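Local coordinates for protein beta2-microglobulin (Anolis carolinensis, PDB 7CPO) that probably serves as the light chain of the class I MHC molecule, pairing with the heavy chain to support peptide presentation to T cells, at residues Glu28-Pro32 with Pro33-Ile37. Residues are numbered along the deposited sequence; the frame is centred on the assembly and turned at random.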
# COMPACT_ATOMS: atom_id res chain seq x y z
N GLU B 28 -4.16 -7.66 0.13
CA GLU B 28 -2.74 -7.37 0.17
C GLU B 28 -1.99 -8.69 0.19
O GLU B 28 -2.58 -9.76 0.34
CB GLU B 28 -2.39 -6.48 1.38
CG GLU B 28 -2.46 -7.15 2.75
CD GLU B 28 -1.77 -6.32 3.82
OE1 GLU B 28 -1.51 -5.13 3.56
OE2 GLU B 28 -1.50 -6.83 4.93
N SER B 29 -0.68 -8.61 -0.00
CA SER B 29 0.24 -9.73 0.13
C SER B 29 0.09 -10.77 -0.97
O SER B 29 0.52 -11.91 -0.80
CB SER B 29 0.10 -10.38 1.51
OG SER B 29 0.29 -9.41 2.53
N PHE B 30 -0.46 -10.42 -2.13
CA PHE B 30 -0.68 -11.38 -3.21
C PHE B 30 0.24 -11.11 -4.39
O PHE B 30 0.84 -10.05 -4.53
CB PHE B 30 -2.15 -11.38 -3.67
CG PHE B 30 -2.65 -10.03 -4.15
CD1 PHE B 30 -2.60 -9.70 -5.50
CD2 PHE B 30 -3.16 -9.10 -3.25
CE1 PHE B 30 -3.06 -8.47 -5.95
CE2 PHE B 30 -3.61 -7.86 -3.69
CZ PHE B 30 -3.56 -7.55 -5.04
N HIS B 31 0.31 -12.11 -5.26
CA HIS B 31 1.12 -12.05 -6.46
C HIS B 31 0.68 -13.17 -7.40
O HIS B 31 0.39 -14.28 -6.93
CB HIS B 31 2.60 -12.21 -6.10
CG HIS B 31 3.52 -11.64 -7.14
ND1 HIS B 31 3.73 -12.25 -8.36
CD2 HIS B 31 4.27 -10.51 -7.14
CE1 HIS B 31 4.56 -11.52 -9.07
NE2 HIS B 31 4.90 -10.46 -8.36
N PRO B 32 0.60 -12.94 -8.72
CA PRO B 32 0.75 -11.72 -9.54
C PRO B 32 -0.35 -10.70 -9.24
O PRO B 32 -1.24 -11.00 -8.45
CB PRO B 32 0.65 -12.27 -10.97
CG PRO B 32 -0.21 -13.47 -10.83
CD PRO B 32 0.24 -14.10 -9.55
N PRO B 33 -0.29 -9.50 -9.85
CA PRO B 33 -1.22 -8.43 -9.43
C PRO B 33 -2.64 -8.55 -9.97
O PRO B 33 -3.53 -7.86 -9.46
CB PRO B 33 -0.54 -7.17 -9.97
CG PRO B 33 0.26 -7.66 -11.15
CD PRO B 33 0.77 -8.99 -10.74
N LYS B 34 -2.87 -9.37 -10.99
CA LYS B 34 -4.22 -9.54 -11.50
C LYS B 34 -5.13 -10.09 -10.41
O LYS B 34 -4.89 -11.18 -9.86
CB LYS B 34 -4.20 -10.47 -12.71
CG LYS B 34 -5.57 -10.97 -13.13
CD LYS B 34 -5.59 -11.48 -14.57
CE LYS B 34 -4.51 -12.51 -14.88
NZ LYS B 34 -4.83 -13.18 -16.18
N ILE B 35 -6.17 -9.33 -10.08
CA ILE B 35 -7.09 -9.72 -9.02
C ILE B 35 -8.42 -9.02 -9.30
O ILE B 35 -8.46 -7.89 -9.78
CB ILE B 35 -6.53 -9.37 -7.62
CG1 ILE B 35 -7.24 -10.17 -6.52
CG2 ILE B 35 -6.62 -7.87 -7.36
CD1 ILE B 35 -6.62 -10.00 -5.12
N ASN B 36 -9.51 -9.72 -9.00
CA ASN B 36 -10.83 -9.15 -9.18
C ASN B 36 -11.55 -9.15 -7.84
O ASN B 36 -11.64 -10.18 -7.17
CB ASN B 36 -11.64 -9.91 -10.23
CG ASN B 36 -12.95 -9.23 -10.53
OD1 ASN B 36 -12.98 -8.18 -11.17
ND2 ASN B 36 -14.05 -9.81 -10.05
N ILE B 37 -12.04 -7.97 -7.45
CA ILE B 37 -12.63 -7.73 -6.14
C ILE B 37 -13.97 -7.07 -6.37
O ILE B 37 -14.04 -5.98 -6.94
CB ILE B 37 -11.73 -6.83 -5.28
CG1 ILE B 37 -10.41 -7.54 -5.00
CG2 ILE B 37 -12.44 -6.46 -4.00
CD1 ILE B 37 -9.24 -6.63 -4.83
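Ile35 sets its CD1 methyl over the middle of the Phe30 ring, 3.8 Å from CD1 to the ring centroid. The approach is only 4° off the ring normal, a CH-pi contact. Ile35 brings this methyl in with CG1 anti to its backbone N (chi1 -161°). Its CG2 branch lies above the same face, out past the CZ and CE1 side, 3.9 Å from Phe30 CZ. The two side chains cross at about a right angle. Pro33 O reaches the ring at its edge, near the ring plane, 3.6 Å from Phe30 CE1.

The turn between them runs through Pro32 and Pro33. The peptide bond from His31 to Pro32 is cis, consistent with the sharp bend here. Outside the turn, His84 meets the Phe30 ring edge-to-face, and its NE2 is hydrogen-bonded to Pro32 O. Pro5 packs on both Phe30 and Ile35, while Pro33 touches Val14 of the MHC class I antigen chain.

Residues 28-37 lead from strand 21-30 of one sheet to strand 36-41 of the other, as the B-C loop does in a C1-set immunoglobulin domain. No hydrogen bond joins Glu28-Pro32 to Pro33-Ile37. They meet mainly by apolar and CH-pi packing, while His84 satisfies Pro32 O from outside.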